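Local atomic coordinates of 1H-3-hydroxy-4-oxoquinoline 2,4-dioxygenase (Pseudomonas putida, PDB entry 3IBT), a protein that catalyses the cofactor-independent oxidative ring cleavage of 3-hydroxy-1H-quinolin-4-one to N-formylanthranilate and carbon monoxide. Residues Gly66-Ser70 against Arg180-Glu184; Cys31-Arg35 against Glu169-Phe173; Asp120-Gln124 against Tyr220-Gln224; Ile102-Glu106 against Arg198-Leu202. All blocks are in the same frame, centred on the assembly; numbering follows the deposited sequence.

Contact 1: Gly66-Ser70 against Arg180-Glu184; sequences GDFDS and RACRE
Arg180 lies across the ring of Phe68, where the loop before helix 70-83 meets helix 175-192. This helix belongs to the cap of the alpha/beta hydrolase fold, and Phe68 comes within about 3 Å, side chain to side chain, of Trp30, a probable substrate-site residue. Arg180 CG is anti to the backbone N (chi1 172°), and bends at chi2 and chi3 bring the end of the chain over the ring. CD sits above the face in a CH-pi contact, 4.1 Å from the Phe68 centroid. The guanidinium stands steeply on the ring, its plane 74° from that of Phe68, in an off-centre cation-pi contact. Asp67 CA and CB cover one face of the same guanidinium.

One helical turn on, Arg183 holds two carboxylates. Its NH2 forms a salt bridge with Asp67 OD2 at 2.6 Å, but the hydrogen bond is bent and weak. A straighter bond runs from Arg183 NH2 to Glu184 OE2, 3.0 Å, on the anti lone pair and close to the guanidinium plane.

Glu184 turns its carboxylate toward the loop, near Phe68 O and Asp69. Its OE1 lies 3.9 Å from Asp69 OD1, like charge near like. Arg183 lies between Asp67 and Glu184 and so probably offsets part of their mutual repulsion.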
loop_
_atom_site.group_PDB
_atom_site.type_symbol
_atom_site.label_atom_id
_atom_site.label_comp_id
_atom_site.label_asym_id
_atom_site.label_seq_id
_atom_site.Cartn_x
_atom_site.Cartn_y
_atom_site.Cartn_z
ATOM N N GLY A 66 -18.162 -11.649 3.994
ATOM C CA GLY A 66 -17.327 -12.349 4.955
ATOM C C GLY A 66 -16.110 -11.522 5.276
ATOM O O GLY A 66 -15.735 -10.613 4.523
ATOM N N ASP A 67 -15.505 -11.808 6.416
ATOM C CA ASP A 67 -14.190 -11.273 6.647
ATOM C C ASP A 67 -13.331 -12.035 5.635
ATOM O O ASP A 67 -13.853 -12.940 4.938
ATOM C CB ASP A 67 -13.747 -11.464 8.108
ATOM C CG ASP A 67 -12.840 -12.653 8.288
ATOM O OD1 ASP A 67 -13.353 -13.787 8.390
ATOM O OD2 ASP A 67 -11.611 -12.442 8.310
ATOM N N PHE A 68 -12.047 -11.677 5.539
ATOM C CA PHE A 68 -11.182 -12.209 4.479
ATOM C C PHE A 68 -9.697 -12.118 4.826
ATOM O O PHE A 68 -9.308 -11.428 5.776
ATOM C CB PHE A 68 -11.481 -11.500 3.135
ATOM C CG PHE A 68 -11.572 -9.998 3.255
ATOM C CD1 PHE A 68 -10.414 -9.207 3.252
ATOM C CD2 PHE A 68 -12.808 -9.372 3.409
ATOM C CE1 PHE A 68 -10.492 -7.798 3.380
ATOM C CE2 PHE A 68 -12.900 -7.977 3.540
ATOM C CZ PHE A 68 -11.734 -7.188 3.538
ATOM N N ASP A 69 -8.887 -12.842 4.054
ATOM C CA ASP A 69 -7.426 -12.801 4.161
ATOM C C ASP A 69 -6.893 -11.647 3.304
ATOM O O ASP A 69 -7.543 -11.199 2.324
ATOM C CB ASP A 69 -6.773 -14.094 3.605
ATOM C CG ASP A 69 -6.651 -15.259 4.636
ATOM O OD1 ASP A 69 -6.236 -15.068 5.812
ATOM O OD2 ASP A 69 -6.903 -16.420 4.226
ATOM N N SER A 70 -5.690 -11.218 3.677
ATOM C CA SER A 70 -4.775 -10.445 2.839
ATOM C C SER A 70 -4.481 -11.186 1.524
ATOM O O SER A 70 -4.054 -10.570 0.521
ATOM C CB SER A 70 -3.455 -10.165 3.602
ATOM O OG SER A 70 -2.332 -10.102 2.738
ATOM N N ARG A 180 -10.114 -5.941 11.374
ATOM C CA ARG A 180 -9.655 -6.919 10.391
ATOM C C ARG A 180 -8.210 -6.578 9.974
ATOM O O ARG A 180 -7.348 -7.459 9.871
ATOM C CB ARG A 180 -10.596 -7.010 9.178
ATOM C CG ARG A 180 -10.017 -7.899 8.055
ATOM C CD ARG A 180 -10.968 -8.915 7.443
ATOM N NE ARG A 180 -12.027 -8.256 6.684
ATOM C CZ ARG A 180 -13.237 -7.990 7.164
ATOM N NH1 ARG A 180 -14.124 -7.365 6.401
ATOM N NH2 ARG A 180 -13.560 -8.342 8.403
ATOM N N ALA A 181 -7.974 -5.283 9.786
ATOM C CA ALA A 181 -6.724 -4.771 9.311
ATOM C C ALA A 181 -5.606 -5.194 10.256
ATOM O O ALA A 181 -4.522 -5.631 9.839
ATOM C CB ALA A 181 -6.805 -3.275 9.229
ATOM N N CYS A 182 -5.903 -5.095 11.540
ATOM C CA CYS A 182 -4.912 -5.417 12.537
ATOM C C CYS A 182 -4.665 -6.906 12.632
ATOM O O CYS A 182 -3.510 -7.336 12.649
ATOM C CB CYS A 182 -5.242 -4.754 13.864
ATOM S SG CYS A 182 -5.170 -2.955 13.590
ATOM N N ARG A 183 -5.728 -7.692 12.606
ATOM C CA ARG A 183 -5.566 -9.127 12.602
ATOM C C ARG A 183 -4.704 -9.502 11.419
ATOM O O ARG A 183 -3.801 -10.350 11.508
ATOM C CB ARG A 183 -6.894 -9.817 12.393
ATOM C CG ARG A 183 -7.896 -9.755 13.490
ATOM C CD ARG A 183 -8.868 -10.849 13.176
ATOM N NE ARG A 183 -8.837 -11.129 11.726
ATOM C CZ ARG A 183 -9.875 -10.921 10.904
ATOM N NH1 ARG A 183 -11.057 -10.433 11.377
ATOM N NH2 ARG A 183 -9.736 -11.217 9.604
ATOM N N GLU A 184 -4.988 -8.869 10.297
ATOM C CA GLU A 184 -4.340 -9.288 9.089
ATOM C C GLU A 184 -2.910 -8.896 9.010
ATOM O O GLU A 184 -2.085 -9.722 8.638
ATOM C CB GLU A 184 -5.097 -8.820 7.868
ATOM C CG GLU A 184 -6.392 -9.562 7.759
ATOM C CD GLU A 184 -6.183 -11.053 7.847
ATOM O OE1 GLU A 184 -5.214 -11.566 7.234
ATOM O OE2 GLU A 184 -6.987 -11.707 8.539
#

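Contact 2: Cys31-Arg35 against Glu169-Phe173; sequences CQDHR and EMPWF
A buried contact of mixed character joins Cys31, Gln32 and Arg35, in the loop after strand 23-27, to Glu169, Met170 and Phe173, between helices 160-169 and 175-192. Arg35 CG is anti to the carbonyl carbon (chi1 -58°), and a bend at chi3 helps lay the guanidinium flat against Glu169 CG. Glu169 CG and OE2 lie over one face of the guanidinium, and OE2 is 3.0 Å from Arg35 NH1. This salt bridge is one of charge alone, since no N-H points at the oxygen. Arg35 NE donates to Asp33 OD2 at 2.9 Å, the oxygen lying tilted from the guanidinium plane. With an alanine here, Glu169 and Asp33 would probably lose the cation they share.

In the alpha/beta hydrolase fold this joins the core to the helical cap inserted between strands 115-119 and 207-212. Cys31 and Gln32 belong to the probable substrate site, and Met170 also touches Trp153 of that site.

Backbone and side chains together make the uncharged part. Cys31 CA sits over the Phe173 ring, 4.2 Å from its centroid. Cys31 O takes a CA-H...O contact from Met170 CA at 3.4 Å. Gln32 and selenomethionine Met170 run side by side, with Gln32 CG 4.0 Å from Met170 SE.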
loop_
_atom_site.group_PDB
_atom_site.type_symbol
_atom_site.label_atom_id
_atom_site.label_comp_id
_atom_site.label_asym_id
_atom_site.label_seq_id
_atom_site.Cartn_x
_atom_site.Cartn_y
_atom_site.Cartn_z
ATOM N N CYS A 31 -8.082 0.306 5.237
ATOM C CA CYS A 31 -8.750 1.488 5.742
ATOM C C CYS A 31 -8.331 2.767 5.037
ATOM O O CYS A 31 -8.304 3.853 5.658
ATOM C CB CYS A 31 -8.462 1.630 7.219
ATOM S SG CYS A 31 -9.346 0.396 8.131
ATOM N N GLN A 32 -7.979 2.622 3.755
ATOM C CA GLN A 32 -7.668 3.747 2.875
ATOM C C GLN A 32 -8.395 3.652 1.536
ATOM O O GLN A 32 -9.009 2.620 1.164
ATOM C CB GLN A 32 -6.187 3.859 2.582
ATOM C CG GLN A 32 -5.444 4.706 3.511
ATOM C CD GLN A 32 -3.992 4.261 3.558
ATOM O OE1 GLN A 32 -3.689 3.125 3.186
ATOM N NE2 GLN A 32 -3.078 5.158 3.982
ATOM N N ASP A 33 -8.253 4.745 0.794
ATOM C CA ASP A 33 -8.956 4.865 -0.423
ATOM C C ASP A 33 -8.135 5.212 -1.657
ATOM O O ASP A 33 -6.930 5.425 -1.553
ATOM C CB ASP A 33 -10.044 5.874 -0.251
ATOM C CG ASP A 33 -11.162 5.526 -1.086
ATOM O OD1 ASP A 33 -11.060 4.369 -1.570
ATOM O OD2 ASP A 33 -12.108 6.332 -1.285
ATOM N N HIS A 34 -8.793 5.266 -2.817
ATOM C CA HIS A 34 -8.178 5.817 -4.006
ATOM C C HIS A 34 -7.858 7.308 -3.753
ATOM O O HIS A 34 -6.961 7.891 -4.388
ATOM C CB HIS A 34 -9.098 5.623 -5.214
ATOM C CG HIS A 34 -10.314 6.496 -5.199
ATOM N ND1 HIS A 34 -11.170 6.568 -4.123
ATOM C CD2 HIS A 34 -10.819 7.340 -6.129
ATOM C CE1 HIS A 34 -12.151 7.412 -4.385
ATOM N NE2 HIS A 34 -11.959 7.898 -5.597
ATOM N N ARG A 35 -8.564 7.914 -2.798
ATOM C CA ARG A 35 -8.277 9.294 -2.381
ATOM C C ARG A 35 -6.870 9.431 -1.734
ATOM O O ARG A 35 -6.327 10.512 -1.571
ATOM C CB ARG A 35 -9.401 9.810 -1.464
ATOM C CG ARG A 35 -10.773 9.776 -2.130
ATOM C CD ARG A 35 -11.965 10.015 -1.164
ATOM N NE ARG A 35 -12.108 8.952 -0.155
ATOM C CZ ARG A 35 -12.780 9.055 1.000
ATOM N NH1 ARG A 35 -13.368 10.196 1.326
ATOM N NH2 ARG A 35 -12.844 8.025 1.845
ATOM N N GLU A 169 -10.939 10.369 5.792
ATOM C CA GLU A 169 -10.871 9.121 5.050
ATOM C C GLU A 169 -10.913 7.968 6.036
ATOM O O GLU A 169 -11.920 7.286 6.181
ATOM C CB GLU A 169 -9.580 9.022 4.193
ATOM C CG GLU A 169 -9.713 9.343 2.678
ATOM C CD GLU A 169 -9.798 10.854 2.383
ATOM O OE1 GLU A 169 -9.076 11.612 3.094
ATOM O OE2 GLU A 169 -10.557 11.277 1.456
HETATM N N MSE A 170 -9.794 7.788 6.724
HETATM C CA MSE A 170 -9.494 6.553 7.421
HETATM C C MSE A 170 -10.414 6.311 8.618
HETATM O O MSE A 170 -10.881 5.185 8.815
HETATM C CB MSE A 170 -8.038 6.540 7.862
HETATM C CG MSE A 170 -7.065 6.628 6.741
HETATM SE SE MSE A 170 -5.272 5.955 7.343
HETATM C CE MSE A 170 -4.663 7.572 8.340
ATOM N N PRO A 171 -10.687 7.360 9.419
ATOM C CA PRO A 171 -11.404 6.998 10.621
ATOM C C PRO A 171 -12.897 6.806 10.287
ATOM O O PRO A 171 -13.658 6.300 11.095
ATOM C CB PRO A 171 -11.145 8.196 11.556
ATOM C CG PRO A 171 -10.253 9.163 10.784
ATOM C CD PRO A 171 -10.446 8.814 9.349
ATOM N N TRP A 172 -13.267 7.186 9.067
ATOM C CA TRP A 172 -14.619 7.064 8.534
ATOM C C TRP A 172 -15.044 5.604 8.342
ATOM O O TRP A 172 -16.228 5.275 8.524
ATOM C CB TRP A 172 -14.707 7.842 7.215
ATOM C CG TRP A 172 -15.919 7.589 6.414
ATOM C CD1 TRP A 172 -17.157 8.090 6.645
ATOM C CD2 TRP A 172 -16.020 6.778 5.229
ATOM N NE1 TRP A 172 -18.037 7.637 5.692
ATOM C CE2 TRP A 172 -17.371 6.828 4.809
ATOM C CE3 TRP A 172 -15.107 6.009 4.491
ATOM C CZ2 TRP A 172 -17.844 6.136 3.670
ATOM C CZ3 TRP A 172 -15.570 5.320 3.353
ATOM C CH2 TRP A 172 -16.936 5.391 2.959
ATOM N N PHE A 173 -14.088 4.735 7.986
ATOM C CA PHE A 173 -14.351 3.288 7.841
ATOM C C PHE A 173 -14.766 2.655 9.182
ATOM O O PHE A 173 -14.504 3.224 10.255
ATOM C CB PHE A 173 -13.132 2.541 7.292
ATOM C CG PHE A 173 -12.776 2.875 5.857
ATOM C CD1 PHE A 173 -11.784 3.799 5.574
ATOM C CD2 PHE A 173 -13.393 2.218 4.799
ATOM C CE1 PHE A 173 -11.443 4.086 4.258
ATOM C CE2 PHE A 173 -13.062 2.498 3.491
ATOM C CZ PHE A 173 -12.090 3.426 3.216
#

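Contact 3: Asp120-Gln124 against Tyr220-Gln224; sequences DWLLQ and YRQLQ
Leu123 packs against Tyr220 and Gln224, where the loop after strand 115-119 meets helix 218-230. Its side chain can be followed outward. CB lies by the phenol oxygen, 3.4 Å from Tyr220 OH. CG lies 3.3 Å from Tyr220 OH. CD1 continues to the amide of Gln224, whose NE2 is hydrogen-bonded to His210. CD2 turns to Met199 of helix 195-200. CG is anti to the carbonyl carbon (chi1 -63°), which points this branched end past the phenol.

The backbone of the same residue makes the polar link. Leu123 N donates to Tyr220 OH at 2.5 Å in a nearly straight bond of 175°, with the N-H close to the ring plane. Leu122 CD1 adds an apolar touch, 4.0 Å from Tyr220 CE1. Farther along, Gln124 NE2 approaches Leu223 CD1 at 3.9 Å. A phenylalanine in place of the tyrosine would probably leave the Leu123 N-H without its acceptor and the loop less firmly fixed to the helix.

Asp120 opens this loop. Its OD1 accepts from Ser213 N and Gln214 N, and its OD2 makes a weak hydrogen bond with His244 ND1. This acid-histidine pair recalls the catalytic triad of alpha/beta hydrolases, though the acid here follows strand 115-119; Asp120 probably raises the basicity of the active-site His244.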
loop_
_atom_site.group_PDB
_atom_site.type_symbol
_atom_site.label_atom_id
_atom_site.label_comp_id
_atom_site.label_asym_id
_atom_site.label_seq_id
_atom_site.Cartn_x
_atom_site.Cartn_y
_atom_site.Cartn_z
ATOM N N ASP A 120 6.379 3.202 2.006
ATOM C CA ASP A 120 6.153 3.331 3.419
ATOM C C ASP A 120 5.581 2.093 4.056
ATOM O O ASP A 120 4.599 2.158 4.801
ATOM C CB ASP A 120 5.324 4.560 3.781
ATOM C CG ASP A 120 5.984 5.343 4.917
ATOM O OD1 ASP A 120 6.485 6.452 4.636
ATOM O OD2 ASP A 120 6.093 4.821 6.073
ATOM N N TRP A 121 6.238 0.977 3.749
ATOM C CA TRP A 121 6.028 -0.329 4.339
ATOM C C TRP A 121 7.111 -0.525 5.392
ATOM O O TRP A 121 8.316 -0.453 5.064
ATOM C CB TRP A 121 6.344 -1.324 3.262
ATOM C CG TRP A 121 5.797 -2.659 3.483
ATOM C CD1 TRP A 121 4.852 -3.019 4.378
ATOM C CD2 TRP A 121 6.112 -3.822 2.735
ATOM N NE1 TRP A 121 4.577 -4.332 4.250
ATOM C CE2 TRP A 121 5.321 -4.853 3.233
ATOM C CE3 TRP A 121 7.002 -4.089 1.684
ATOM C CZ2 TRP A 121 5.367 -6.156 2.721
ATOM C CZ3 TRP A 121 7.048 -5.390 1.152
ATOM C CH2 TRP A 121 6.224 -6.405 1.676
ATOM N N LEU A 122 6.692 -0.792 6.635
ATOM C CA LEU A 122 7.612 -0.935 7.753
ATOM C C LEU A 122 8.380 -2.248 7.649
ATOM O O LEU A 122 7.851 -3.338 7.909
ATOM C CB LEU A 122 6.845 -0.814 9.073
ATOM C CG LEU A 122 7.579 -0.976 10.402
ATOM C CD1 LEU A 122 8.513 0.192 10.728
ATOM C CD2 LEU A 122 6.545 -1.175 11.491
ATOM N N LEU A 123 9.640 -2.128 7.252
ATOM C CA LEU A 123 10.388 -3.298 6.847
ATOM C C LEU A 123 10.712 -4.228 8.010
ATOM O O LEU A 123 11.018 -5.421 7.800
ATOM C CB LEU A 123 11.651 -2.896 6.121
ATOM C CG LEU A 123 11.353 -2.153 4.843
ATOM C CD1 LEU A 123 12.660 -1.651 4.281
ATOM C CD2 LEU A 123 10.620 -2.976 3.804
ATOM N N GLN A 124 10.582 -3.728 9.237
ATOM C CA GLN A 124 10.944 -4.525 10.363
ATOM C C GLN A 124 10.054 -4.148 11.552
ATOM O O GLN A 124 9.989 -2.972 11.919
ATOM C CB GLN A 124 12.385 -4.199 10.623
ATOM C CG GLN A 124 13.093 -5.251 11.367
ATOM C CD GLN A 124 14.460 -5.506 10.770
ATOM O OE1 GLN A 124 14.557 -6.145 9.697
ATOM N NE2 GLN A 124 15.530 -5.027 11.455
ATOM N N TYR A 220 17.086 3.039 10.778
ATOM C CA TYR A 220 16.219 2.450 9.769
ATOM C C TYR A 220 16.631 2.861 8.376
ATOM O O TYR A 220 16.661 2.040 7.468
ATOM C CB TYR A 220 14.768 2.911 10.004
ATOM C CG TYR A 220 13.685 2.188 9.201
ATOM C CD1 TYR A 220 13.158 0.964 9.649
ATOM C CD2 TYR A 220 13.153 2.742 8.024
ATOM C CE1 TYR A 220 12.139 0.291 8.950
ATOM C CE2 TYR A 220 12.117 2.065 7.292
ATOM C CZ TYR A 220 11.630 0.846 7.775
ATOM O OH TYR A 220 10.660 0.158 7.096
ATOM N N ARG A 221 16.916 4.144 8.193
ATOM C CA ARG A 221 17.384 4.602 6.908
ATOM C C ARG A 221 18.673 3.853 6.576
ATOM O O ARG A 221 18.853 3.409 5.463
ATOM C CB ARG A 221 17.602 6.113 6.936
ATOM C CG ARG A 221 16.337 6.921 7.258
ATOM C CD ARG A 221 16.665 8.398 7.359
ATOM N NE ARG A 221 15.544 9.165 7.872
ATOM C CZ ARG A 221 15.471 9.628 9.121
ATOM N NH1 ARG A 221 16.472 9.399 9.971
ATOM N NH2 ARG A 221 14.407 10.327 9.539
ATOM N N GLN A 222 19.549 3.681 7.567
ATOM C CA GLN A 222 20.797 2.963 7.397
ATOM C C GLN A 222 20.585 1.460 7.117
ATOM O O GLN A 222 21.313 0.839 6.323
ATOM C CB GLN A 222 21.610 3.137 8.660
ATOM C CG GLN A 222 23.048 2.786 8.539
ATOM C CD GLN A 222 23.693 3.356 7.310
ATOM O OE1 GLN A 222 24.197 2.609 6.492
ATOM N NE2 GLN A 222 23.707 4.682 7.178
ATOM N N LEU A 223 19.611 0.868 7.783
ATOM C CA LEU A 223 19.278 -0.527 7.545
ATOM C C LEU A 223 18.962 -0.776 6.066
ATOM O O LEU A 223 19.245 -1.850 5.555
ATOM C CB LEU A 223 18.061 -0.933 8.381
ATOM C CG LEU A 223 17.532 -2.349 8.139
ATOM C CD1 LEU A 223 18.190 -3.319 9.118
ATOM C CD2 LEU A 223 15.967 -2.492 8.142
ATOM N N GLN A 224 18.376 0.191 5.369
ATOM C CA GLN A 224 17.980 -0.127 4.005
ATOM C C GLN A 224 19.172 0.047 3.103
ATOM O O GLN A 224 19.426 -0.783 2.217
ATOM C CB GLN A 224 16.766 0.662 3.514
ATOM C CG GLN A 224 15.476 0.271 4.238
ATOM C CD GLN A 224 14.263 1.073 3.734
ATOM O OE1 GLN A 224 13.855 2.049 4.352
ATOM N NE2 GLN A 224 13.708 0.671 2.582
#

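Contact 4: Ile102-Glu106 against Arg198-Leu202; sequences IDVCE and RMDSL. Unlike the reference sequence in segment 198-202: Asp200 (reference Glu).
Arg198 bonds with Glu106 through two nitrogens, both on one carboxylate oxygen. NH1 donates to Glu106 OE1 at 2.6 Å and meets it nearly along the C-O axis. NH2 donates to the same OE1 at 2.7 Å, from above the carboxylate plane. OE1 lies close to the guanidinium plane, while the carboxylate itself is turned 74° against it. Asp103 OD1 adds a second salt bridge to Arg198 NH1 at 3.2 Å. Arg198 also makes a cation-pi contact with Trp192, so its cation has an aromatic partner besides the two acids.

The acids stand on helix 97-107, which follows strand 89-94 and the probable substrate-site residues Thr94 and Ser95. In alpha/beta hydrolases this is the helix behind the nucleophile elbow. Arg198 stands on the short helix 195-200, just before strand 207-212.

Apolar contacts accompany the charges. Ile102 CG2, set anti to the backbone N, lies over the centre of one guanidinium face, and it also meets Leu202 CD2 at 3.6 Å. Leu202 CD2 reaches Glu106 CB as well, at 3.8 Å. Ile102 CG1 touches Met199 CG more loosely.

Local hydrogen bonds hold the turn at Ser201. Ser201 OG and Ser201 N both donate to Arg198 O from the same face of its plane. Lys205 NZ is hydrogen-bonded to the carbonyl oxygens of Asp200 and Leu202.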
loop_
_atom_site.group_PDB
_atom_site.type_symbol
_atom_site.label_atom_id
_atom_site.label_comp_id
_atom_site.label_asym_id
_atom_site.label_seq_id
_atom_site.Cartn_x
_atom_site.Cartn_y
_atom_site.Cartn_z
ATOM N N ILE A 102 3.372 -7.909 -3.192
ATOM C CA ILE A 102 4.347 -8.972 -3.302
ATOM C C ILE A 102 3.715 -10.331 -3.563
ATOM O O ILE A 102 4.290 -11.177 -4.255
ATOM C CB ILE A 102 5.279 -8.987 -2.092
ATOM C CG1 ILE A 102 6.009 -7.662 -2.061
ATOM C CG2 ILE A 102 6.336 -10.070 -2.201
ATOM C CD1 ILE A 102 6.773 -7.375 -3.315
ATOM N N ASP A 103 2.518 -10.542 -3.035
ATOM C CA ASP A 103 1.810 -11.793 -3.294
ATOM C C ASP A 103 1.587 -11.962 -4.801
ATOM O O ASP A 103 1.717 -13.061 -5.359
ATOM C CB ASP A 103 0.468 -11.839 -2.560
ATOM C CG ASP A 103 0.008 -13.277 -2.275
ATOM O OD1 ASP A 103 0.851 -14.093 -1.829
ATOM O OD2 ASP A 103 -1.186 -13.614 -2.478
ATOM N N VAL A 104 1.276 -10.854 -5.462
ATOM C CA VAL A 104 0.927 -10.922 -6.862
ATOM C C VAL A 104 2.201 -11.113 -7.653
ATOM O O VAL A 104 2.229 -11.913 -8.577
ATOM C CB VAL A 104 0.121 -9.711 -7.294
ATOM C CG1 VAL A 104 0.034 -9.643 -8.785
ATOM C CG2 VAL A 104 -1.252 -9.776 -6.678
ATOM N N CYS A 105 3.269 -10.432 -7.252
ATOM C CA CYS A 105 4.560 -10.654 -7.892
ATOM C C CYS A 105 4.954 -12.105 -7.785
ATOM O O CYS A 105 5.672 -12.617 -8.639
ATOM C CB CYS A 105 5.643 -9.800 -7.266
ATOM S SG CYS A 105 5.634 -8.075 -7.798
ATOM N N GLU A 106 4.474 -12.762 -6.729
ATOM C CA GLU A 106 4.782 -14.171 -6.494
ATOM C C GLU A 106 3.800 -15.092 -7.208
ATOM O O GLU A 106 4.192 -16.185 -7.628
ATOM C CB GLU A 106 4.808 -14.503 -4.996
ATOM C CG GLU A 106 5.524 -15.839 -4.635
ATOM C CD GLU A 106 5.175 -16.383 -3.233
ATOM O OE1 GLU A 106 4.698 -15.595 -2.386
ATOM O OE2 GLU A 106 5.385 -17.597 -2.961
ATOM N N ARG A 198 9.862 -11.748 3.883
ATOM C CA ARG A 198 8.916 -12.007 2.806
ATOM C C ARG A 198 9.618 -11.953 1.433
ATOM O O ARG A 198 9.624 -12.944 0.697
ATOM C CB ARG A 198 7.754 -11.008 2.889
ATOM C CG ARG A 198 6.773 -11.063 1.774
ATOM C CD ARG A 198 6.356 -12.457 1.542
ATOM N NE ARG A 198 5.155 -12.566 0.715
ATOM C CZ ARG A 198 5.051 -13.434 -0.282
ATOM N NH1 ARG A 198 3.930 -13.518 -0.993
ATOM N NH2 ARG A 198 6.084 -14.222 -0.571
HETATM N N MSE A 199 10.246 -10.810 1.147
HETATM C CA MSE A 199 10.833 -10.492 -0.145
HETATM C C MSE A 199 12.006 -11.402 -0.439
HETATM O O MSE A 199 12.137 -11.955 -1.546
HETATM C CB MSE A 199 11.253 -9.006 -0.205
HETATM C CG MSE A 199 10.069 -8.018 -0.276
HETATM SE SE MSE A 199 10.455 -6.040 -0.360
HETATM C CE MSE A 199 11.176 -5.709 1.475
ATOM N N ASP A 200 12.841 -11.591 0.568
ATOM C CA ASP A 200 13.994 -12.439 0.443
ATOM C C ASP A 200 13.607 -13.912 0.097
ATOM O O ASP A 200 14.436 -14.701 -0.348
ATOM C CB ASP A 200 14.796 -12.322 1.743
ATOM C CG ASP A 200 16.331 -12.460 1.536
ATOM O OD1 ASP A 200 16.771 -12.823 0.399
ATOM O OD2 ASP A 200 17.100 -12.210 2.524
ATOM N N SER A 201 12.336 -14.271 0.240
ATOM C CA SER A 201 11.937 -15.649 0.042
ATOM C C SER A 201 11.166 -15.863 -1.235
ATOM O O SER A 201 10.653 -16.959 -1.475
ATOM C CB SER A 201 11.109 -16.142 1.223
ATOM O OG SER A 201 9.786 -15.668 1.097
ATOM N N LEU A 202 11.047 -14.827 -2.050
ATOM C CA LEU A 202 10.543 -15.048 -3.404
ATOM C C LEU A 202 11.617 -15.844 -4.159
ATOM O O LEU A 202 12.823 -15.613 -3.969
ATOM C CB LEU A 202 10.227 -13.738 -4.124
ATOM C CG LEU A 202 9.382 -12.673 -3.428
ATOM C CD1 LEU A 202 9.619 -11.376 -4.088
ATOM C CD2 LEU A 202 7.954 -12.982 -3.529
#

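In the fold
Contacts 2 and 4 are largely buried, while contacts 1 and 3 are only partly so. Contact 1 has the most exposed residues. Contacts 1 and 2 tie loops of the core to the helical cap, contact 1 through helix 175-192 and contact 2 through the loop just before it. Contacts 2 and 4 lie on opposite sides of the chain's centre. Contacts 3 and 4 touch each other: Trp121 packs on Met199 and also reaches Ile102. Their chemistry differs. Contacts 1, 2 and 4 each centre on arginine-carboxylate networks, whereas contact 3 relies on one backbone bond to a tyrosine and on leucine packing, close to the probable active-site histidine.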